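Local atomic coordinates of ABC-type amino acid transport system, periplasmic component (PDB entry 4YMX), a protein that binds arginine as the substrate-binding component of an amino acid ABC transporter, holding it in a cleft between two lobes. Residues Asp60-Phe65 with Leu81-Met86; Asp66-Asn71 with Val254-Lys259; Leu122-Arg127 with Gly248-Leu253; Asp177-Leu182 with Lys205-Leu210. All coordinates share one frame; numbering follows the deposited sequence. Where two conformers were deposited one is given.

Interaction 1. Residues Asp60-Phe65 with Leu81-Met86; sequences DEIVGF and LEIKDM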
# COMPACT_ATOMS: atom_id res chain seq x y z
N ASP A 60 -9.49 -18.08 5.15
CA ASP A 60 -8.39 -17.24 4.69
C ASP A 60 -9.04 -16.16 3.84
O ASP A 60 -9.35 -16.38 2.67
CB ASP A 60 -7.37 -18.04 3.87
CG ASP A 60 -6.39 -17.15 3.12
OD1 ASP A 60 -6.20 -15.97 3.50
OD2 ASP A 60 -5.80 -17.63 2.13
N GLU A 61 -9.28 -15.00 4.44
CA GLU A 61 -9.97 -13.92 3.75
C GLU A 61 -9.02 -12.75 3.55
O GLU A 61 -8.29 -12.38 4.45
CB GLU A 61 -11.16 -13.43 4.58
CG GLU A 61 -12.18 -14.49 4.94
CD GLU A 61 -13.28 -13.95 5.83
OE1 GLU A 61 -12.96 -13.40 6.90
OE2 GLU A 61 -14.47 -14.07 5.45
N ILE A 62 -9.04 -12.19 2.35
CA ILE A 62 -8.31 -10.96 2.09
C ILE A 62 -9.25 -9.83 2.49
O ILE A 62 -10.35 -9.68 1.92
CB ILE A 62 -7.90 -10.84 0.63
CG1 ILE A 62 -6.92 -11.96 0.27
CG2 ILE A 62 -7.26 -9.49 0.36
CD1 ILE A 62 -6.64 -12.07 -1.23
N VAL A 63 -8.83 -9.07 3.50
CA VAL A 63 -9.67 -8.03 4.10
C VAL A 63 -8.90 -6.72 4.23
O VAL A 63 -7.68 -6.69 4.07
CB VAL A 63 -10.19 -8.44 5.50
CG1 VAL A 63 -11.02 -9.72 5.42
CG2 VAL A 63 -9.03 -8.63 6.46
N GLY A 64 -9.62 -5.65 4.55
CA GLY A 64 -8.99 -4.36 4.80
C GLY A 64 -9.79 -3.22 4.22
O GLY A 64 -10.81 -3.41 3.57
N PHE A 65 -9.29 -2.01 4.45
CA PHE A 65 -9.92 -0.79 3.96
C PHE A 65 -10.11 -0.83 2.44
O PHE A 65 -11.18 -0.51 1.93
CB PHE A 65 -9.05 0.39 4.37
CG PHE A 65 -9.60 1.75 4.04
CD1 PHE A 65 -10.83 2.16 4.54
CD2 PHE A 65 -8.84 2.64 3.30
CE1 PHE A 65 -11.31 3.43 4.25
CE2 PHE A 65 -9.32 3.91 3.01
CZ PHE A 65 -10.56 4.31 3.49
N LEU A 81 -17.18 -9.73 -6.86
CA LEU A 81 -15.80 -9.29 -6.75
C LEU A 81 -14.88 -10.51 -6.66
O LEU A 81 -15.09 -11.39 -5.82
CB LEU A 81 -15.60 -8.42 -5.52
CG LEU A 81 -14.16 -7.99 -5.22
CD1 LEU A 81 -13.63 -7.01 -6.26
CD2 LEU A 81 -14.06 -7.40 -3.83
N GLU A 82 -13.88 -10.56 -7.53
CA GLU A 82 -12.82 -11.54 -7.40
C GLU A 82 -11.52 -10.80 -7.15
O GLU A 82 -11.23 -9.80 -7.80
CB GLU A 82 -12.72 -12.42 -8.65
CG GLU A 82 -13.88 -13.42 -8.76
CD GLU A 82 -13.80 -14.34 -9.97
OE1 GLU A 82 -14.67 -15.23 -10.10
OE2 GLU A 82 -12.88 -14.18 -10.80
N ILE A 83 -10.74 -11.30 -6.19
CA ILE A 83 -9.47 -10.68 -5.85
C ILE A 83 -8.32 -11.60 -6.24
O ILE A 83 -8.32 -12.79 -5.90
CB ILE A 83 -9.38 -10.40 -4.34
CG1 ILE A 83 -10.57 -9.56 -3.87
CG2 ILE A 83 -8.08 -9.69 -4.01
CD1 ILE A 83 -10.63 -9.42 -2.37
N LYS A 84 -7.34 -11.04 -6.96
CA LYS A 84 -6.08 -11.74 -7.22
C LYS A 84 -4.97 -11.11 -6.39
O LYS A 84 -4.67 -9.93 -6.55
CB LYS A 84 -5.72 -11.67 -8.70
CG LYS A 84 -6.67 -12.42 -9.64
CD LYS A 84 -6.17 -12.31 -11.07
CE LYS A 84 -7.05 -13.08 -12.05
NZ LYS A 84 -6.57 -12.95 -13.46
N ASP A 85 -4.36 -11.91 -5.51
CA ASP A 85 -3.23 -11.46 -4.71
C ASP A 85 -1.94 -11.73 -5.47
O ASP A 85 -1.70 -12.85 -5.96
CB ASP A 85 -3.25 -12.18 -3.36
CG ASP A 85 -2.24 -11.62 -2.37
OD1 ASP A 85 -2.03 -12.28 -1.34
OD2 ASP A 85 -1.66 -10.55 -2.61
N MET A 86 -1.12 -10.69 -5.63
CA MET A 86 0.15 -10.81 -6.34
C MET A 86 1.16 -9.81 -5.77
O MET A 86 0.79 -8.88 -5.05
CB MET A 86 -0.06 -10.57 -7.83
CG MET A 86 -0.44 -9.13 -8.17
SD MET A 86 -0.87 -8.91 -9.90
CE MET A 86 -2.47 -9.69 -9.94
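Ile62 and Ile83 meet where the small antiparallel sheet of the first lobe leans on the main sheet: Ile62 lies on its outer strand 59-63, Ile83 on edge strand 80-85 of the main sheet. The two strands do not pair, their closest CA atoms (Ile62 and Ile83) being 8.0 Å apart, and side chains alone bridge the gap. Ile62 does so with one methyl. With CG1 anti to the carbonyl carbon (chi1 -64°) and the chain extended beyond it, CD1 reaches out to CG2 of Ile83 at 3.9 Å. The two side chains run antiparallel past one another, with CD1 of Ile62 beside the CG2 branch of Ile83. The same CD1 of Ile62 also rests on CB of Asp85, 4.0 Å away, touching the aliphatic root of that residue and sparing its carboxylate for other work.

That carboxylate has three partners. Its OD1 is hydrogen-bonded to His53 NE2, while OD2 takes the backbone N of Ala45 and a salt bridge from Arg174 of the second lobe, so Asp85 connects the lobes in this structure. His53 uses its other nitrogen, ND1, for OD1 of Asp60, an imidazole held between two carboxylates that would probably favour its protonated form. Ile67 touches both isoleucines, extending the apolar patch onto helix 65-77. After strand 38-43 the chain forms the small antiparallel sheet and helix 65-77, then returns as the parallel neighbour 80-85, a beta-alpha-beta crossover with that sheet inserted, as expected of the first lobe of a type II solute-binding protein.

Interaction 2. Residues Asp66-Asn71 with Val254-Lys259; sequences DIDIAN and VDKWFK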
# COMPACT_ATOMS: atom_id res chain seq x y z
N ASP A 66 -9.07 -1.25 1.73
CA ASP A 66 -9.16 -1.32 0.27
C ASP A 66 -10.17 -2.36 -0.19
O ASP A 66 -10.80 -2.19 -1.24
CB ASP A 66 -7.81 -1.63 -0.36
CG ASP A 66 -6.87 -0.43 -0.37
OD1 ASP A 66 -7.30 0.69 -0.06
OD2 ASP A 66 -5.70 -0.61 -0.75
N ILE A 67 -10.30 -3.44 0.57
CA ILE A 67 -11.28 -4.47 0.22
C ILE A 67 -12.71 -3.98 0.44
O ILE A 67 -13.60 -4.26 -0.37
CB ILE A 67 -11.05 -5.77 1.00
CG1 ILE A 67 -9.59 -6.22 0.87
CG2 ILE A 67 -12.01 -6.85 0.52
CD1 ILE A 67 -9.06 -6.27 -0.54
N ASP A 68 -12.94 -3.23 1.52
CA ASP A 68 -14.25 -2.65 1.72
C ASP A 68 -14.61 -1.70 0.59
O ASP A 68 -15.76 -1.68 0.12
CB ASP A 68 -14.34 -1.95 3.08
CG ASP A 68 -14.32 -2.93 4.24
OD1 ASP A 68 -14.43 -4.15 4.02
OD2 ASP A 68 -14.19 -2.45 5.38
N ILE A 69 -13.64 -0.93 0.11
CA ILE A 69 -13.89 -0.02 -1.00
C ILE A 69 -14.21 -0.84 -2.26
O ILE A 69 -15.15 -0.53 -3.00
CB ILE A 69 -12.70 0.93 -1.24
CG1 ILE A 69 -12.55 1.88 -0.05
CG2 ILE A 69 -12.87 1.70 -2.54
CD1 ILE A 69 -11.31 2.75 -0.09
N ALA A 70 -13.42 -1.89 -2.50
CA ALA A 70 -13.66 -2.76 -3.64
C ALA A 70 -15.05 -3.36 -3.62
O ALA A 70 -15.72 -3.43 -4.66
CB ALA A 70 -12.66 -3.86 -3.67
N ASN A 71 -15.50 -3.79 -2.45
CA ASN A 71 -16.83 -4.36 -2.36
C ASN A 71 -17.92 -3.33 -2.60
O ASN A 71 -18.97 -3.67 -3.17
CB ASN A 71 -17.01 -5.15 -1.07
CG ASN A 71 -16.54 -6.58 -1.21
OD1 ASN A 71 -17.09 -7.35 -1.98
ND2 ASN A 71 -15.50 -6.92 -0.47
N VAL A 254 -13.21 4.24 7.89
CA VAL A 254 -11.98 4.79 8.43
C VAL A 254 -11.88 4.50 9.93
O VAL A 254 -10.82 4.10 10.41
CB VAL A 254 -11.90 6.30 8.15
CG1 VAL A 254 -10.76 6.93 8.94
CG2 VAL A 254 -11.73 6.54 6.66
N ASP A 255 -12.98 4.65 10.65
CA ASP A 255 -12.99 4.33 12.07
C ASP A 255 -12.60 2.88 12.33
O ASP A 255 -11.81 2.58 13.21
CB ASP A 255 -14.37 4.59 12.67
CG ASP A 255 -14.54 6.00 13.15
OD1 ASP A 255 -13.54 6.75 13.13
OD2 ASP A 255 -15.67 6.35 13.55
N LYS A 256 -13.17 2.00 11.52
CA LYS A 256 -12.99 0.56 11.65
C LYS A 256 -11.54 0.13 11.42
O LYS A 256 -11.03 -0.74 12.14
CB LYS A 256 -13.93 -0.13 10.65
CG LYS A 256 -13.76 -1.62 10.43
CD LYS A 256 -14.56 -2.04 9.19
CE LYS A 256 -14.50 -3.54 8.93
NZ LYS A 256 -15.18 -3.86 7.64
N TRP A 257 -10.87 0.75 10.46
CA TRP A 257 -9.53 0.31 10.07
C TRP A 257 -8.39 1.16 10.63
O TRP A 257 -7.29 0.65 10.84
CB TRP A 257 -9.40 0.23 8.55
CG TRP A 257 -10.29 -0.81 7.95
CD1 TRP A 257 -11.39 -0.60 7.18
CD2 TRP A 257 -10.17 -2.23 8.10
NE1 TRP A 257 -11.96 -1.80 6.83
CE2 TRP A 257 -11.22 -2.82 7.39
CE3 TRP A 257 -9.26 -3.07 8.78
CZ2 TRP A 257 -11.42 -4.20 7.32
CZ3 TRP A 257 -9.44 -4.44 8.70
CH2 TRP A 257 -10.51 -4.99 7.99
N PHE A 258 -8.63 2.45 10.85
CA PHE A 258 -7.54 3.37 11.19
C PHE A 258 -7.64 4.01 12.57
O PHE A 258 -6.70 4.70 12.99
CB PHE A 258 -7.44 4.48 10.15
CG PHE A 258 -7.19 3.98 8.76
CD1 PHE A 258 -5.96 3.46 8.40
CD2 PHE A 258 -8.19 4.05 7.80
CE1 PHE A 258 -5.73 3.00 7.11
CE2 PHE A 258 -7.96 3.59 6.51
CZ PHE A 258 -6.73 3.06 6.17
N LYS A 259 -8.75 3.82 13.27
CA LYS A 259 -8.93 4.53 14.53
C LYS A 259 -8.95 3.58 15.73
O LYS A 259 -9.53 3.89 16.77
CB LYS A 259 -10.21 5.37 14.51
CG LYS A 259 -10.20 6.46 13.45
CD LYS A 259 -9.12 7.49 13.74
CE LYS A 259 -9.15 8.62 12.73
NZ LYS A 259 -10.54 9.09 12.51
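A single carboxylate oxygen, OD2 of Asp68, takes two donors from consecutive residues, Lys256 and Trp257. The indole NE1 of Trp257 lies 2.7 Å from Asp68 OD2 in a nearly straight bond (168° at the hydrogen), with the oxygen in the plane of the ring at its edge. On the carboxylate side the approach is less regular, since the indole nitrogen stands above the carboxylate plane, 48° out of it. Lys256 NZ comes to the same OD2 of Asp68 at 2.8 Å, on the syn side and from the other face of the carboxylate, closing a salt bridge. The two donors clasp the oxygen between them and would be expected to concentrate negative charge there.

Lys256 gets that far because its CG is anti to the backbone N (chi1 170°) and the chain runs fully extended beyond it. Its CD passes over one face of the Trp257 ring, 3.4 Å above the plane and nearer the ring's margin than its middle, so the lysine chain packs on the indole before its ammonium reaches the acid. What is joined is helix 65-77 to the last helix, 249-258, which follows the chain's return to the first lobe through strand 222-227 and helix 231-247.

Further out, Leu253 packs beside the carboxylate of Asp68, and Gly64 and Phe65 lie against the indole. Next along the last helix, Phe258 meets Phe65 edge-to-face and stacks on Tyr124. At the start of the facing segment, Asp66 OD2 is hydrogen-bonded to the backbone N of Gly106, a residue of the arginine pocket.

Interaction 3. Residues Leu122-Arg127 with Gly248-Leu253; sequences LYYDSR and GEYDKL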
# COMPACT_ATOMS: atom_id res chain seq x y z
N LEU A 122 -8.09 10.62 -5.04
CA LEU A 122 -7.50 10.06 -3.83
C LEU A 122 -8.59 9.64 -2.84
O LEU A 122 -9.62 10.32 -2.71
CB LEU A 122 -6.58 11.07 -3.15
CG LEU A 122 -5.29 11.46 -3.87
CD1 LEU A 122 -4.66 12.64 -3.17
CD2 LEU A 122 -4.33 10.30 -3.90
N TYR A 123 -8.38 8.52 -2.15
CA TYR A 123 -9.32 8.08 -1.13
C TYR A 123 -8.69 7.99 0.27
O TYR A 123 -9.40 7.71 1.25
CB TYR A 123 -10.00 6.75 -1.52
CG TYR A 123 -9.04 5.59 -1.61
CD1 TYR A 123 -8.61 4.93 -0.46
CD2 TYR A 123 -8.57 5.14 -2.84
CE1 TYR A 123 -7.73 3.87 -0.54
CE2 TYR A 123 -7.69 4.07 -2.91
CZ TYR A 123 -7.27 3.45 -1.76
OH TYR A 123 -6.39 2.40 -1.82
N TYR A 124 -7.38 8.19 0.36
CA TYR A 124 -6.72 8.26 1.66
C TYR A 124 -5.35 8.90 1.52
O TYR A 124 -4.72 8.79 0.47
CB TYR A 124 -6.60 6.86 2.29
CG TYR A 124 -6.63 6.90 3.81
CD1 TYR A 124 -7.74 7.37 4.49
CD2 TYR A 124 -5.54 6.48 4.56
CE1 TYR A 124 -7.77 7.42 5.88
CE2 TYR A 124 -5.55 6.54 5.95
CZ TYR A 124 -6.67 7.00 6.60
OH TYR A 124 -6.72 7.07 7.98
N ASP A 125 -4.87 9.57 2.56
CA ASP A 125 -3.55 10.17 2.52
C ASP A 125 -2.54 9.09 2.92
O ASP A 125 -2.91 8.00 3.36
CB ASP A 125 -3.51 11.38 3.47
CG ASP A 125 -2.27 12.23 3.29
OD1 ASP A 125 -1.59 12.12 2.24
OD2 ASP A 125 -1.99 13.05 4.19
N SER A 126 -1.25 9.37 2.75
CA SER A 126 -0.23 8.48 3.28
C SER A 126 1.07 9.24 3.54
O SER A 126 1.27 10.35 3.02
CB SER A 126 0.03 7.28 2.35
OG SER A 126 0.57 7.70 1.11
N ARG A 127 1.94 8.63 4.34
CA ARG A 127 3.21 9.21 4.73
C ARG A 127 4.27 8.12 4.82
O ARG A 127 4.03 7.06 5.40
CB ARG A 127 3.08 9.90 6.10
CG ARG A 127 4.36 10.51 6.64
CD ARG A 127 4.26 10.78 8.14
NE ARG A 127 3.13 11.64 8.48
CZ ARG A 127 3.16 12.97 8.44
NH1 ARG A 127 4.27 13.60 8.08
NH2 ARG A 127 2.09 13.68 8.77
N GLY A 248 -21.51 9.12 4.73
CA GLY A 248 -21.14 8.66 6.06
C GLY A 248 -20.43 7.32 6.07
O GLY A 248 -19.78 6.98 7.07
N GLU A 249 -20.55 6.55 4.99
CA GLU A 249 -19.99 5.20 4.99
C GLU A 249 -18.45 5.21 5.05
O GLU A 249 -17.85 4.36 5.69
CB GLU A 249 -20.48 4.41 3.77
CG GLU A 249 -20.00 2.98 3.71
CD GLU A 249 -20.46 2.11 4.88
OE1 GLU A 249 -19.79 1.08 5.13
OE2 GLU A 249 -21.47 2.44 5.54
N TYR A 250 -17.84 6.18 4.39
CA TYR A 250 -16.39 6.32 4.42
C TYR A 250 -15.87 6.50 5.83
O TYR A 250 -14.89 5.86 6.24
CB TYR A 250 -15.99 7.51 3.54
CG TYR A 250 -14.52 7.84 3.49
CD1 TYR A 250 -13.68 7.22 2.56
CD2 TYR A 250 -13.98 8.81 4.32
CE1 TYR A 250 -12.34 7.56 2.48
CE2 TYR A 250 -12.64 9.15 4.25
CZ TYR A 250 -11.83 8.52 3.33
OH TYR A 250 -10.49 8.87 3.25
N ASP A 251 -16.53 7.37 6.58
CA ASP A 251 -16.07 7.61 7.94
C ASP A 251 -16.20 6.37 8.81
O ASP A 251 -15.35 6.12 9.67
CB ASP A 251 -16.83 8.78 8.55
CG ASP A 251 -16.52 10.08 7.86
OD1 ASP A 251 -15.33 10.40 7.70
OD2 ASP A 251 -17.48 10.77 7.46
N LYS A 252 -17.25 5.58 8.59
CA LYS A 252 -17.41 4.30 9.28
C LYS A 252 -16.24 3.36 8.95
O LYS A 252 -15.67 2.72 9.83
CB LYS A 252 -18.76 3.67 8.93
CG LYS A 252 -19.11 2.43 9.74
CD LYS A 252 -20.48 1.87 9.36
CE LYS A 252 -20.75 0.57 10.10
NZ LYS A 252 -22.19 0.18 10.01
N LEU A 253 -15.86 3.30 7.68
CA LEU A 253 -14.74 2.45 7.27
C LEU A 253 -13.42 2.93 7.86
O LEU A 253 -12.59 2.11 8.29
CB LEU A 253 -14.63 2.39 5.74
CG LEU A 253 -15.82 1.77 5.01
CD1 LEU A 253 -15.60 1.78 3.51
CD2 LEU A 253 -16.10 0.36 5.50
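Tyr123 offers its backbone carbonyl, not its ring, to Tyr250 of the last helix. The phenol OH of Tyr250 donates to Tyr123 O over 2.6 Å, a short bond that arrives at 139° to the C=O and from above the carbonyl plane, 39° out of it, so off the lone pairs. The carbonyl oxygen lies at the edge of the Tyr250 ring and in its plane, with ring atom CE1 of Tyr250 also 3.2 Å from Tyr123 O. The ring of Tyr123 turns the other way, into the lobe, where its hydroxyl makes a weak hydrogen bond with Asp66 OD1.

At Tyr124 the ring itself takes part. Its CD1 comes edge-on to the hydroxyl of Tyr250, 3.4 Å from OH, while the same Tyr124 ring meets Phe65 edge-to-face. Tyr250 reaches both residues because its CG stands anti to the backbone N (chi1 178°), which sends the phenol straight out from the first turn of helix 249-258. A phenylalanine here would fill much the same space but would probably leave Tyr123 O without its phenol donor and take the hydroxyl from the edge of Tyr124.

Beyond Tyr124 the segment parts from the helix and heads for the second lobe. Ser126 OG is hydrogen-bonded to the backbone N of Gly221, just ahead of the returning strand 222-227, and Arg127 pairs by its backbone with Asp194. Tyr250 thus holds the chain shortly before it crosses to the second lobe, consistent with the two-strand hinge of type II solute-binding proteins.

Interaction 4. Residues Asp177-Leu182 with Lys205-Leu210; sequences DEFMDL and KDMKIL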
# COMPACT_ATOMS: atom_id res chain seq x y z
N ASP A 177 8.40 -9.68 4.14
CA ASP A 177 9.80 -10.08 4.15
C ASP A 177 10.74 -8.96 4.59
O ASP A 177 11.80 -9.23 5.14
CB ASP A 177 10.20 -10.65 2.79
CG ASP A 177 9.53 -11.97 2.53
OD1 ASP A 177 9.71 -12.89 3.35
OD2 ASP A 177 8.79 -12.07 1.53
N GLU A 178 10.33 -7.72 4.37
CA GLU A 178 11.11 -6.58 4.84
C GLU A 178 11.16 -6.56 6.36
O GLU A 178 12.20 -6.27 6.95
CB GLU A 178 10.51 -5.28 4.30
CG GLU A 178 10.50 -5.23 2.78
CD GLU A 178 9.69 -4.07 2.25
OE1 GLU A 178 9.85 -2.93 2.76
OE2 GLU A 178 8.87 -4.30 1.33
N PHE A 179 10.02 -6.85 6.98
CA PHE A 179 9.99 -6.90 8.44
C PHE A 179 10.77 -8.08 8.99
O PHE A 179 11.43 -7.96 10.03
CB PHE A 179 8.55 -6.85 8.94
CG PHE A 179 7.99 -5.46 8.93
CD1 PHE A 179 8.10 -4.65 10.06
CD2 PHE A 179 7.41 -4.93 7.78
CE1 PHE A 179 7.62 -3.35 10.05
CE2 PHE A 179 6.92 -3.63 7.77
CZ PHE A 179 7.03 -2.85 8.91
N MET A 180 10.73 -9.21 8.29
CA MET A 180 11.55 -10.35 8.69
C MET A 180 13.04 -10.00 8.58
O MET A 180 13.84 -10.37 9.45
CB MET A 180 11.20 -11.59 7.87
CG MET A 180 9.83 -12.16 8.21
SD MET A 180 9.20 -13.27 6.92
CE MET A 180 10.41 -14.59 7.00
N ASP A 181 13.41 -9.27 7.54
CA ASP A 181 14.79 -8.82 7.36
C ASP A 181 15.25 -7.97 8.54
O ASP A 181 16.33 -8.19 9.10
CB ASP A 181 14.94 -7.99 6.09
CG ASP A 181 14.95 -8.81 4.83
OD1 ASP A 181 15.21 -10.04 4.91
OD2 ASP A 181 14.70 -8.23 3.76
N LEU A 182 14.44 -6.99 8.90
CA LEU A 182 14.81 -6.10 10.00
C LEU A 182 14.89 -6.87 11.32
O LEU A 182 15.85 -6.69 12.09
CB LEU A 182 13.83 -4.93 10.10
CG LEU A 182 14.21 -3.87 11.14
CD1 LEU A 182 15.54 -3.21 10.81
CD2 LEU A 182 13.11 -2.82 11.27
N LYS A 205 7.24 -6.08 18.42
CA LYS A 205 7.32 -5.21 19.58
C LYS A 205 8.71 -4.60 19.82
O LYS A 205 8.84 -3.66 20.60
CB LYS A 205 6.83 -5.96 20.82
CG LYS A 205 5.34 -6.30 20.74
CD LYS A 205 4.92 -7.29 21.82
CE LYS A 205 3.41 -7.43 21.85
NZ LYS A 205 2.84 -7.70 20.50
N ASP A 206 9.73 -5.13 19.15
CA ASP A 206 11.07 -4.60 19.31
C ASP A 206 11.46 -3.63 18.20
O ASP A 206 12.64 -3.33 18.00
CB ASP A 206 12.08 -5.74 19.45
CG ASP A 206 11.95 -6.46 20.77
OD1 ASP A 206 11.84 -5.76 21.81
OD2 ASP A 206 11.93 -7.71 20.78
N MET A 207 10.46 -3.13 17.47
CA MET A 207 10.70 -2.12 16.45
C MET A 207 10.02 -0.79 16.79
O MET A 207 9.05 -0.74 17.56
CB MET A 207 10.20 -2.62 15.09
CG MET A 207 10.98 -3.82 14.56
SD MET A 207 10.24 -4.42 13.04
CE MET A 207 11.21 -5.89 12.74
N LYS A 208 10.53 0.28 16.19
CA LYS A 208 9.96 1.61 16.36
C LYS A 208 9.95 2.37 15.03
O LYS A 208 10.72 2.06 14.12
CB LYS A 208 10.73 2.41 17.42
CG LYS A 208 12.16 2.71 17.04
CD LYS A 208 12.90 3.43 18.15
CE LYS A 208 14.35 3.61 17.76
NZ LYS A 208 15.09 4.32 18.85
N ILE A 209 9.07 3.35 14.95
CA ILE A 209 8.95 4.19 13.77
C ILE A 209 9.73 5.48 14.01
O ILE A 209 9.60 6.10 15.07
CB ILE A 209 7.48 4.53 13.51
CG1 ILE A 209 6.72 3.24 13.20
CG2 ILE A 209 7.35 5.53 12.37
CD1 ILE A 209 5.20 3.42 13.12
N LEU A 210 10.55 5.86 13.04
CA LEU A 210 11.18 7.18 13.03
C LEU A 210 10.49 8.04 11.97
O LEU A 210 10.46 7.70 10.78
CB LEU A 210 12.68 7.07 12.75
CG LEU A 210 13.44 6.23 13.77
CD1 LEU A 210 14.91 6.13 13.42
CD2 LEU A 210 13.25 6.77 15.18
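Met207 starts the edge strand of the second lobe's main sheet and drives its side chain into the buried core between that sheet and helix 175-183, where Phe179 and Leu182 receive it. With CG of Met207 anti to the carbonyl carbon (chi1 -66°) and the chain extended all the way to the methyl, sulfur and CE are carried to the helix. The sulfur makes a Met-aromatic contact of the edge kind: SD of Met207 stands 5.0 Å from the centroid of the Phe179 ring, 78° off the ring normal, and nearest to CD1 of Phe179 at 3.7 Å. Leu182 meets the methionine tip to tip, its CD2 also 3.7 Å from Met207 SD. Past the sulfur, the methyl CE of Met207 settles 3.4 Å from the backbone O of Phe179 and 3.8 Å from CB of Leu182, so it lies against the turn of helix itself.

This is the packing of a helix on the face of a mixed sheet in an alpha/beta lobe, with strand 207-210 hydrogen-bonded on one side to strand 128-133. An alanine in place of Met207 would probably open a gap beside Leu182 and deprive the Phe179 ring edge of its sulfur neighbour. Surrounding side chains also pack on these two: the Phe179 ring stacks on Tyr200 of helix 194-201, while Leu182 touches Val131 of the adjoining strand and Cys187.

In the fold
Interactions 1, 2 and 3 belong to the first lobe and interaction 4 to the second. Interactions 2 and 3 share helix 249-258 and have centres about 7 Å apart; the centres of interactions 1 and 2 are about 13 Å apart, and Phe65, ending segment 60-65, connects it to the other two by touching Phe258, Tyr123 and Leu253. Interaction 4 stands 24 to 26 Å away by centres, its nearest atoms about 7 Å from interaction 3. Arginine is about 8 Å from the side chains of Asp85 and Tyr123, about 10 Å from that of Phe179 and about 13 Å from that of Trp257, so the contacts lie outside its first shell.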